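Side-chain contacts in phosphomethylpyrimidine kinase (Pyrococcus furiosus, PDB 2PB9), which probably makes hydroxymethylpyrimidine diphosphate with its kinase section and, through the C-terminal ThiN domain crystallised here, probably joins it to a thiazole phosphate to form thiamine phosphate: residues N34-L39 / D76-A81; V82-R87 / T138-I143; I98-E103 / Y158-V163. All coordinates share one frame; numbering follows the deposited sequence.

Contact 1. Residues N34-L39 / D76-A81; sequences NFVYSL and DHLARA. With PO4 (phosphate ion), chain C.
Leu78 and Val36 join helix 77-86 to strand 35-38 in this α/β domain, where the first turn of the helix leans against the mixed sheet and its N-terminal end receives a phosphate ion. The tight part is apolar. With CG anti to its own backbone N (chi1 -160°), Leu78 sends CD2 down toward the strand, where it comes to 4.0 Å from CG2 of Val36. The other methyl of Val36, CG1, lies 4.1 Å from that same Leu78 CD2, so one leucine methyl meets both branches of the valine. Beyond it Leu78 CD2 also packs on the backbone of Asn34, and Val50 of strand 50-53 touches both Val36 and Ala79.

The opposite character prevails at the start of the helix. There His77 is exposed and packs on Glu30 of a second subunit, while Asp76 and Arg80, both partly exposed, form at most a loose and doubtful charge pair. The phosphate, probably taken up from the crystallisation liquor, sits at the N-terminal end of the helix, held also by Ser75 OG and Arg56 NE. The helix end would be expected to favour such an anion. Besides weak bonds from Asp76 N, two nearly straight ones hold it: His77 N to phosphate O3 at 3.2 Å (177°), and Leu78 N to phosphate O4 at 3.1 Å (177°).

Contact 2. Residues V82-R87 / T138-I143; sequences VLTYMR and TIPWGI
Thr84 faces Pro140 and Ile143 across a helix-helix packing interface, in which helix 77-86 and the start of helix 138-149 run in broadly the same direction. The axes of the two short helical segments approach to 9.0 Å with a signed crossing angle of -44°, and Thr84 and Tyr85 on one side meet Pro140 and Ile143 on the other.

Thr84 illustrates how a single branched residue can fill such an interface. Its CB already lies 4.1 Å from CA of Pro140. From there the two branches part. OG1 lies against the proline ring at CB, but its polar need is met within its own helix, by a hydrogen bond with the carbonyl oxygen of Arg80 one turn earlier. CG2, anti to the backbone N, reaches farther along the partner helix: the methyl rests 3.6 Å from CB of Ile143 and 3.7 Å from the carbonyl oxygen of Pro140. Both branches thus pack on the partner helix, and OG1 in addition bonds to its own backbone. Pro140 itself sits in the first turn of its helix, where the lack of an N-H costs no helical hydrogen bond.

Ile143 then carries the contact on to the next residue. Its CG2 is anti to its own backbone N, a setting that brings this methyl up to Tyr85 as well as to Thr84. The tyrosine ring is stacked on Phe172 of strand 168-173, and its OH is hydrogen-bonded to Pro154 O and Arg153 NH1. Against this fixed ring the isoleucine methyl comes in at the edge, near the ring plane, with Ile143 CG2 4.0 Å from Tyr85 CB and 4.2 Å from Tyr85 CD1.

Contact 3. Residues I98-E103 / Y158-V163; sequences IRYSRE and YHLGDV
Tyr100 lays its ring beside that of Tyr158 with very little overlap: the planes are near parallel, at 17°, but the rings are so far offset that their centroids stand 5.8 Å from each other. The approach is oblique, and few atoms take part in it. Tyr158 CD1 lies 3.8 Å from Tyr100 CE1 and 4.1 Å from Tyr100 CD1. Tyr100 CG is anti to its backbone N (chi1 171°), extending the ring across to the other segment.

The two tyrosines belong near the C-terminal ends of strands 94-98 and 154-159, which run parallel to each other in the mixed sheet but are separated by strand 168-173, antiparallel to both. Both side chains accordingly touch Ile169 on that intervening strand, and Ile105 of helix 102-114 packs on each of them. Ser101, just after Tyr100, is the N-cap of that helix.

Leu160 supplies the second partner. Its CD2 packs against the phenol end of Tyr100, 3.6 Å from CE2 and also close to CZ and OH. After it the chain turns to other subunits, Asp162 forming a salt bridge with Arg125 of a third subunit. Within the segment, His159, whose side chain starts away from Tyr100, donates from ND1 to Leu160 O at 2.9 Å, the donor lying above the carbonyl plane.

Overall arrangement
From the N terminus, the chain passes helix 5-21 and enters strand 35-38; contact 1 closes the following loop of 36 residues, without a helix and about a third of them strand, by bringing the start of helix 77-86 back onto that strand. Contact 2 opens in the same helix immediately afterwards, so the two follow in series and touch, with centres about 10 Å apart. Before contact 2 closes at 138-143, contact 3 has opened at 98-103; it closes at 158-163, so these two cross rather than nest. Contact 3 lies about 19 Å and 18 Å, centre to centre, from contacts 1 and 2. Together they tie sheet to helix, helix to helix, and strand end to strand end within the ThiN domain.

Contact 1. Residues N34-L39 / D76-A81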
loop_
_atom_site.group_PDB
_atom_site.type_symbol
_atom_site.label_atom_id
_atom_site.label_comp_id
_atom_site.label_asym_id
_atom_site.label_seq_id
_atom_site.Cartn_x
_atom_site.Cartn_y
_atom_site.Cartn_z
ATOM N N ASN A 34 -14.606 -16.273 -12.164
ATOM C CA ASN A 34 -14.449 -17.660 -12.524
ATOM C C ASN A 34 -15.297 -18.460 -11.534
ATOM O O ASN A 34 -15.379 -18.131 -10.350
ATOM C CB ASN A 34 -12.979 -18.076 -12.466
ATOM C CG ASN A 34 -12.641 -19.142 -13.499
ATOM O OD1 ASN A 34 -11.488 -19.293 -13.887
ATOM N ND2 ASN A 34 -13.649 -19.883 -13.948
ATOM N N PHE A 35 -15.942 -19.498 -12.042
ATOM C CA PHE A 35 -16.816 -20.348 -11.252
ATOM C C PHE A 35 -16.227 -21.751 -11.403
ATOM O O PHE A 35 -16.077 -22.252 -12.524
ATOM C CB PHE A 35 -18.226 -20.245 -11.849
ATOM C CG PHE A 35 -19.321 -20.763 -10.964
ATOM C CD1 PHE A 35 -20.655 -20.605 -11.345
ATOM C CD2 PHE A 35 -19.038 -21.439 -9.780
ATOM C CE1 PHE A 35 -21.697 -21.116 -10.563
ATOM C CE2 PHE A 35 -20.069 -21.958 -8.988
ATOM C CZ PHE A 35 -21.402 -21.795 -9.384
ATOM N N VAL A 36 -15.870 -22.380 -10.288
ATOM C CA VAL A 36 -15.266 -23.706 -10.367
ATOM C C VAL A 36 -15.977 -24.821 -9.632
ATOM O O VAL A 36 -16.793 -24.591 -8.736
ATOM C CB VAL A 36 -13.790 -23.710 -9.876
ATOM C CG1 VAL A 36 -12.984 -22.719 -10.667
ATOM C CG2 VAL A 36 -13.721 -23.416 -8.376
ATOM N N TYR A 37 -15.643 -26.038 -10.038
ATOM C CA TYR A 37 -16.188 -27.244 -9.447
ATOM C C TYR A 37 -15.092 -28.297 -9.563
ATOM O O TYR A 37 -14.734 -28.737 -10.655
ATOM C CB TYR A 37 -17.444 -27.674 -10.189
ATOM C CG TYR A 37 -18.247 -28.736 -9.475
ATOM C CD1 TYR A 37 -17.987 -29.066 -8.142
ATOM C CD2 TYR A 37 -19.288 -29.400 -10.133
ATOM C CE1 TYR A 37 -18.740 -30.030 -7.482
ATOM C CE2 TYR A 37 -20.048 -30.360 -9.483
ATOM C CZ TYR A 37 -19.768 -30.670 -8.163
ATOM O OH TYR A 37 -20.532 -31.614 -7.534
ATOM N N SER A 38 -14.555 -28.675 -8.413
ATOM C CA SER A 38 -13.464 -29.628 -8.341
ATOM C C SER A 38 -13.883 -31.087 -8.313
ATOM O O SER A 38 -15.049 -31.415 -8.094
ATOM C CB SER A 38 -12.629 -29.324 -7.095
ATOM O OG SER A 38 -11.700 -30.351 -6.843
ATOM N N LEU A 39 -12.908 -31.958 -8.565
ATOM C CA LEU A 39 -13.131 -33.395 -8.495
ATOM C C LEU A 39 -13.022 -33.649 -7.007
ATOM O O LEU A 39 -12.386 -32.882 -6.284
ATOM C CB LEU A 39 -12.025 -34.179 -9.212
ATOM C CG LEU A 39 -12.033 -34.294 -10.737
ATOM C CD1 LEU A 39 -10.698 -34.822 -11.204
ATOM C CD2 LEU A 39 -13.165 -35.203 -11.179
ATOM N N ASP A 76 -7.022 -21.125 -12.297
ATOM C CA ASP A 76 -5.780 -21.335 -11.573
ATOM C C ASP A 76 -5.846 -20.823 -10.138
ATOM O O ASP A 76 -5.517 -21.542 -9.203
ATOM C CB ASP A 76 -4.607 -20.661 -12.285
ATOM C CG ASP A 76 -3.375 -20.541 -11.388
ATOM O OD1 ASP A 76 -3.016 -21.551 -10.732
ATOM O OD2 ASP A 76 -2.765 -19.445 -11.335
ATOM N N HIS A 77 -6.278 -19.581 -9.973
ATOM C CA HIS A 77 -6.348 -18.964 -8.656
ATOM C C HIS A 77 -7.508 -19.421 -7.775
ATOM O O HIS A 77 -7.328 -19.666 -6.581
ATOM C CB HIS A 77 -6.365 -17.448 -8.826
ATOM C CG HIS A 77 -5.089 -16.901 -9.381
ATOM N ND1 HIS A 77 -4.987 -15.636 -9.918
ATOM C CD2 HIS A 77 -3.843 -17.432 -9.435
ATOM C CE1 HIS A 77 -3.735 -15.408 -10.275
ATOM N NE2 HIS A 77 -3.019 -16.482 -9.991
ATOM N N LEU A 78 -8.692 -19.544 -8.356
ATOM C CA LEU A 78 -9.838 -19.974 -7.584
ATOM C C LEU A 78 -9.725 -21.467 -7.285
ATOM O O LEU A 78 -10.186 -21.935 -6.242
ATOM C CB LEU A 78 -11.132 -19.679 -8.348
ATOM C CG LEU A 78 -12.386 -19.634 -7.472
ATOM C CD1 LEU A 78 -12.258 -18.493 -6.479
ATOM C CD2 LEU A 78 -13.632 -19.452 -8.321
ATOM N N ALA A 79 -9.099 -22.218 -8.191
ATOM C CA ALA A 79 -8.948 -23.660 -7.995
ATOM C C ALA A 79 -8.096 -23.954 -6.774
ATOM O O ALA A 79 -8.400 -24.856 -5.989
ATOM C CB ALA A 79 -8.334 -24.309 -9.231
ATOM N N ARG A 80 -7.014 -23.201 -6.626
ATOM C CA ARG A 80 -6.126 -23.369 -5.485
ATOM C C ARG A 80 -6.895 -23.047 -4.214
ATOM O O ARG A 80 -6.733 -23.708 -3.196
ATOM C CB ARG A 80 -4.906 -22.445 -5.606
ATOM C CG ARG A 80 -3.737 -23.030 -6.405
ATOM C CD ARG A 80 -3.394 -22.199 -7.647
ATOM N NE ARG A 80 -2.978 -20.835 -7.319
ATOM C CZ ARG A 80 -1.726 -20.386 -7.385
ATOM N NH1 ARG A 80 -0.742 -21.194 -7.777
ATOM N NH2 ARG A 80 -1.455 -19.125 -7.050
ATOM N N ALA A 81 -7.739 -22.029 -4.282
ATOM C CA ALA A 81 -8.542 -21.624 -3.139
ATOM C C ALA A 81 -9.501 -22.735 -2.711
ATOM O O ALA A 81 -9.532 -23.121 -1.536
ATOM C CB ALA A 81 -9.328 -20.370 -3.487
HETATM P P PO4 C . -8.722 -17.783 -12.227
HETATM O O1 PO4 C . -9.071 -16.483 -11.598
HETATM O O2 PO4 C . -9.442 -17.909 -13.529
HETATM O O3 PO4 C . -7.238 -17.809 -12.479
HETATM O O4 PO4 C . -9.110 -18.895 -11.318
#

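Contact 2. Residues V82-R87 / T138-I143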
loop_
_atom_site.group_PDB
_atom_site.type_symbol
_atom_site.label_atom_id
_atom_site.label_comp_id
_atom_site.label_asym_id
_atom_site.label_seq_id
_atom_site.Cartn_x
_atom_site.Cartn_y
_atom_site.Cartn_z
ATOM N N VAL A 82 -10.283 -23.240 -3.666
ATOM C CA VAL A 82 -11.246 -24.290 -3.373
ATOM C C VAL A 82 -10.520 -25.566 -2.978
ATOM O O VAL A 82 -10.964 -26.291 -2.093
ATOM C CB VAL A 82 -12.195 -24.569 -4.586
ATOM C CG1 VAL A 82 -11.622 -25.638 -5.496
ATOM C CG2 VAL A 82 -13.542 -25.008 -4.093
ATOM N N LEU A 83 -9.388 -25.817 -3.620
ATOM C CA LEU A 83 -8.599 -27.003 -3.345
ATOM C C LEU A 83 -8.107 -26.951 -1.900
ATOM O O LEU A 83 -8.227 -27.929 -1.162
ATOM C CB LEU A 83 -7.426 -27.079 -4.341
ATOM C CG LEU A 83 -7.173 -28.417 -5.074
ATOM C CD1 LEU A 83 -8.483 -29.113 -5.408
ATOM C CD2 LEU A 83 -6.376 -28.160 -6.343
ATOM N N THR A 84 -7.577 -25.799 -1.494
ATOM C CA THR A 84 -7.079 -25.600 -0.133
ATOM C C THR A 84 -8.226 -25.668 0.879
ATOM O O THR A 84 -8.087 -26.214 1.982
ATOM C CB THR A 84 -6.371 -24.225 -0.012
ATOM O OG1 THR A 84 -5.127 -24.271 -0.717
ATOM C CG2 THR A 84 -6.125 -23.848 1.449
ATOM N N TYR A 85 -9.362 -25.105 0.491
ATOM C CA TYR A 85 -10.543 -25.085 1.338
ATOM C C TYR A 85 -10.991 -26.520 1.629
ATOM O O TYR A 85 -11.398 -26.835 2.743
ATOM C CB TYR A 85 -11.646 -24.308 0.625
ATOM C CG TYR A 85 -12.881 -24.042 1.443
ATOM C CD1 TYR A 85 -13.077 -22.806 2.071
ATOM C CD2 TYR A 85 -13.898 -24.996 1.526
ATOM C CE1 TYR A 85 -14.261 -22.523 2.752
ATOM C CE2 TYR A 85 -15.086 -24.729 2.197
ATOM C CZ TYR A 85 -15.264 -23.491 2.807
ATOM O OH TYR A 85 -16.454 -23.229 3.452
HETATM N N MSE A 86 -10.901 -27.387 0.621
HETATM C CA MSE A 86 -11.297 -28.789 0.770
HETATM C C MSE A 86 -10.470 -29.512 1.832
HETATM O O MSE A 86 -10.927 -30.481 2.440
HETATM C CB MSE A 86 -11.187 -29.515 -0.575
HETATM C CG MSE A 86 -12.308 -29.143 -1.542
HETATM SE SE MSE A 86 -11.988 -29.571 -3.413
HETATM C CE MSE A 86 -12.710 -31.362 -3.463
ATOM N N ARG A 87 -9.249 -29.042 2.048
ATOM C CA ARG A 87 -8.385 -29.640 3.049
ATOM C C ARG A 87 -9.047 -29.533 4.421
ATOM O O ARG A 87 -8.634 -30.193 5.374
ATOM C CB ARG A 87 -7.033 -28.926 3.069
ATOM C CG ARG A 87 -5.932 -29.670 2.335
ATOM C CD ARG A 87 -4.738 -28.770 2.061
ATOM N NE ARG A 87 -4.272 -28.095 3.268
ATOM C CZ ARG A 87 -3.472 -27.031 3.261
ATOM N NH1 ARG A 87 -3.048 -26.526 2.104
ATOM N NH2 ARG A 87 -3.113 -26.462 4.409
ATOM N N THR A 138 0.521 -17.869 -1.069
ATOM C CA THR A 138 -0.384 -16.853 -0.525
ATOM C C THR A 138 -1.873 -17.193 -0.546
ATOM O O THR A 138 -2.573 -16.964 0.443
ATOM C CB THR A 138 -0.207 -15.500 -1.253
ATOM O OG1 THR A 138 1.042 -14.914 -0.877
ATOM C CG2 THR A 138 -1.333 -14.553 -0.889
ATOM N N ILE A 139 -2.373 -17.709 -1.665
ATOM C CA ILE A 139 -3.788 -18.037 -1.721
ATOM C C ILE A 139 -4.108 -19.073 -0.648
ATOM O O ILE A 139 -5.046 -18.899 0.135
ATOM C CB ILE A 139 -4.200 -18.547 -3.108
ATOM C CG1 ILE A 139 -3.889 -17.461 -4.148
ATOM C CG2 ILE A 139 -5.687 -18.880 -3.120
ATOM C CD1 ILE A 139 -4.223 -17.825 -5.582
ATOM N N PRO A 140 -3.329 -20.165 -0.592
ATOM C CA PRO A 140 -3.619 -21.164 0.441
ATOM C C PRO A 140 -3.471 -20.570 1.842
ATOM O O PRO A 140 -4.277 -20.857 2.727
ATOM C CB PRO A 140 -2.620 -22.281 0.140
ATOM C CG PRO A 140 -1.529 -21.590 -0.631
ATOM C CD PRO A 140 -2.273 -20.631 -1.502
ATOM N N TRP A 141 -2.456 -19.733 2.042
ATOM C CA TRP A 141 -2.257 -19.089 3.336
ATOM C C TRP A 141 -3.525 -18.335 3.740
ATOM O O TRP A 141 -4.005 -18.445 4.875
ATOM C CB TRP A 141 -1.114 -18.082 3.281
ATOM C CG TRP A 141 -1.006 -17.299 4.557
ATOM C CD1 TRP A 141 -0.357 -17.679 5.697
ATOM C CD2 TRP A 141 -1.613 -16.026 4.848
ATOM N NE1 TRP A 141 -0.522 -16.728 6.674
ATOM C CE2 TRP A 141 -1.287 -15.705 6.182
ATOM C CE3 TRP A 141 -2.402 -15.132 4.109
ATOM C CZ2 TRP A 141 -1.720 -14.521 6.800
ATOM C CZ3 TRP A 141 -2.837 -13.951 4.726
ATOM C CH2 TRP A 141 -2.492 -13.661 6.060
ATOM N N GLY A 142 -4.053 -17.554 2.806
ATOM C CA GLY A 142 -5.251 -16.794 3.081
ATOM C C GLY A 142 -6.415 -17.663 3.509
ATOM O O GLY A 142 -7.028 -17.409 4.548
ATOM N N ILE A 143 -6.713 -18.694 2.716
ATOM C CA ILE A 143 -7.821 -19.603 2.999
ATOM C C ILE A 143 -7.736 -20.208 4.400
ATOM O O ILE A 143 -8.727 -20.262 5.120
ATOM C CB ILE A 143 -7.895 -20.749 1.943
ATOM C CG1 ILE A 143 -8.041 -20.159 0.535
ATOM C CG2 ILE A 143 -9.086 -21.669 2.237
ATOM C CD1 ILE A 143 -9.252 -19.271 0.335
#

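Contact 3. Residues I98-E103 / Y158-V163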
loop_
_atom_site.group_PDB
_atom_site.type_symbol
_atom_site.label_atom_id
_atom_site.label_comp_id
_atom_site.label_asym_id
_atom_site.label_seq_id
_atom_site.Cartn_x
_atom_site.Cartn_y
_atom_site.Cartn_z
ATOM N N ILE A 98 -16.381 -12.957 -6.688
ATOM C CA ILE A 98 -17.100 -11.793 -7.150
ATOM C C ILE A 98 -16.454 -10.531 -6.624
ATOM O O ILE A 98 -15.652 -10.566 -5.691
ATOM C CB ILE A 98 -18.564 -11.832 -6.709
ATOM C CG1 ILE A 98 -18.651 -11.988 -5.192
ATOM C CG2 ILE A 98 -19.272 -12.989 -7.393
ATOM C CD1 ILE A 98 -20.085 -11.942 -4.658
ATOM N N ARG A 99 -16.815 -9.418 -7.251
ATOM C CA ARG A 99 -16.314 -8.097 -6.908
ATOM C C ARG A 99 -16.528 -7.729 -5.435
ATOM O O ARG A 99 -17.510 -8.147 -4.818
ATOM C CB ARG A 99 -17.011 -7.060 -7.796
ATOM C CG ARG A 99 -16.330 -5.718 -7.851
ATOM C CD ARG A 99 -16.940 -4.882 -8.937
ATOM N NE ARG A 99 -18.323 -4.531 -8.629
ATOM C CZ ARG A 99 -18.684 -3.554 -7.800
ATOM N NH1 ARG A 99 -17.763 -2.814 -7.191
ATOM N NH2 ARG A 99 -19.969 -3.321 -7.575
ATOM N N TYR A 100 -15.601 -6.948 -4.882
ATOM C CA TYR A 100 -15.712 -6.490 -3.501
ATOM C C TYR A 100 -16.010 -4.988 -3.484
ATOM O O TYR A 100 -15.566 -4.242 -4.355
ATOM C CB TYR A 100 -14.409 -6.734 -2.717
ATOM C CG TYR A 100 -14.398 -6.087 -1.331
ATOM C CD1 TYR A 100 -14.849 -6.783 -0.203
ATOM C CD2 TYR A 100 -14.024 -4.746 -1.167
ATOM C CE1 TYR A 100 -14.940 -6.159 1.050
ATOM C CE2 TYR A 100 -14.114 -4.113 0.074
ATOM C CZ TYR A 100 -14.577 -4.822 1.178
ATOM O OH TYR A 100 -14.718 -4.179 2.402
ATOM N N SER A 101 -16.772 -4.561 -2.484
ATOM C CA SER A 101 -17.111 -3.151 -2.288
ATOM C C SER A 101 -17.913 -3.063 -0.994
ATOM O O SER A 101 -18.509 -4.057 -0.565
ATOM C CB SER A 101 -17.921 -2.590 -3.468
ATOM O OG SER A 101 -19.285 -2.950 -3.392
ATOM N N ARG A 102 -17.908 -1.891 -0.364
ATOM C CA ARG A 102 -18.634 -1.691 0.887
ATOM C C ARG A 102 -20.057 -2.217 0.812
ATOM O O ARG A 102 -20.501 -2.984 1.657
ATOM C CB ARG A 102 -18.669 -0.204 1.259
ATOM C CG ARG A 102 -19.074 0.732 0.120
ATOM C CD ARG A 102 -19.743 2.019 0.648
ATOM N NE ARG A 102 -19.920 3.009 -0.420
ATOM C CZ ARG A 102 -19.174 4.111 -0.558
ATOM N NH1 ARG A 102 -18.194 4.392 0.312
ATOM N NH2 ARG A 102 -19.394 4.928 -1.586
ATOM N N GLU A 103 -20.764 -1.806 -0.226
ATOM C CA GLU A 103 -22.141 -2.216 -0.402
ATOM C C GLU A 103 -22.321 -3.731 -0.444
ATOM O O GLU A 103 -23.104 -4.291 0.332
ATOM C CB GLU A 103 -22.694 -1.591 -1.678
ATOM C CG GLU A 103 -24.199 -1.482 -1.712
ATOM C CD GLU A 103 -24.665 -0.362 -2.622
ATOM O OE1 GLU A 103 -24.276 0.803 -2.378
ATOM O OE2 GLU A 103 -25.414 -0.646 -3.583
ATOM N N TYR A 158 -13.324 -13.279 2.211
ATOM C CA TYR A 158 -12.970 -12.155 1.361
ATOM C C TYR A 158 -11.685 -11.571 1.887
ATOM O O TYR A 158 -11.167 -12.019 2.906
ATOM C CB TYR A 158 -14.077 -11.099 1.380
ATOM C CG TYR A 158 -14.181 -10.362 2.690
ATOM C CD1 TYR A 158 -13.478 -9.172 2.901
ATOM C CD2 TYR A 158 -14.943 -10.875 3.747
ATOM C CE1 TYR A 158 -13.527 -8.509 4.125
ATOM C CE2 TYR A 158 -14.997 -10.221 4.979
ATOM C CZ TYR A 158 -14.286 -9.038 5.159
ATOM O OH TYR A 158 -14.324 -8.384 6.371
ATOM N N HIS A 159 -11.158 -10.585 1.176
ATOM C CA HIS A 159 -9.947 -9.912 1.603
ATOM C C HIS A 159 -9.915 -8.569 0.899
ATOM O O HIS A 159 -10.339 -8.460 -0.255
ATOM C CB HIS A 159 -8.697 -10.723 1.241
ATOM C CG HIS A 159 -8.391 -10.748 -0.225
ATOM N ND1 HIS A 159 -7.650 -9.767 -0.851
ATOM C CD2 HIS A 159 -8.702 -11.649 -1.185
ATOM C CE1 HIS A 159 -7.519 -10.064 -2.130
ATOM N NE2 HIS A 159 -8.147 -11.203 -2.360
ATOM N N LEU A 160 -9.435 -7.548 1.602
ATOM C CA LEU A 160 -9.326 -6.206 1.036
ATOM C C LEU A 160 -8.118 -6.158 0.093
ATOM O O LEU A 160 -7.283 -7.064 0.093
ATOM C CB LEU A 160 -9.146 -5.175 2.150
ATOM C CG LEU A 160 -10.244 -5.069 3.200
ATOM C CD1 LEU A 160 -9.873 -4.004 4.213
ATOM C CD2 LEU A 160 -11.553 -4.731 2.529
ATOM N N GLY A 161 -8.014 -5.091 -0.690
ATOM C CA GLY A 161 -6.919 -4.991 -1.638
ATOM C C GLY A 161 -5.539 -4.794 -1.050
ATOM O O GLY A 161 -5.393 -4.492 0.131
ATOM N N ASP A 162 -4.525 -4.982 -1.889
ATOM C CA ASP A 162 -3.125 -4.806 -1.501
ATOM C C ASP A 162 -2.410 -4.182 -2.688
ATOM O O ASP A 162 -2.984 -4.096 -3.772
ATOM C CB ASP A 162 -2.493 -6.146 -1.122
ATOM C CG ASP A 162 -2.945 -6.631 0.251
ATOM O OD1 ASP A 162 -2.571 -6.007 1.283
ATOM O OD2 ASP A 162 -3.688 -7.633 0.294
ATOM N N VAL A 163 -1.169 -3.740 -2.502
ATOM C CA VAL A 163 -0.460 -3.093 -3.605
ATOM C C VAL A 163 -0.482 -3.957 -4.864
ATOM O O VAL A 163 -0.090 -5.120 -4.847
ATOM C CB VAL A 163 1.001 -2.743 -3.226
ATOM C CG1 VAL A 163 1.679 -1.989 -4.374
ATOM C CG2 VAL A 163 1.012 -1.884 -1.968
#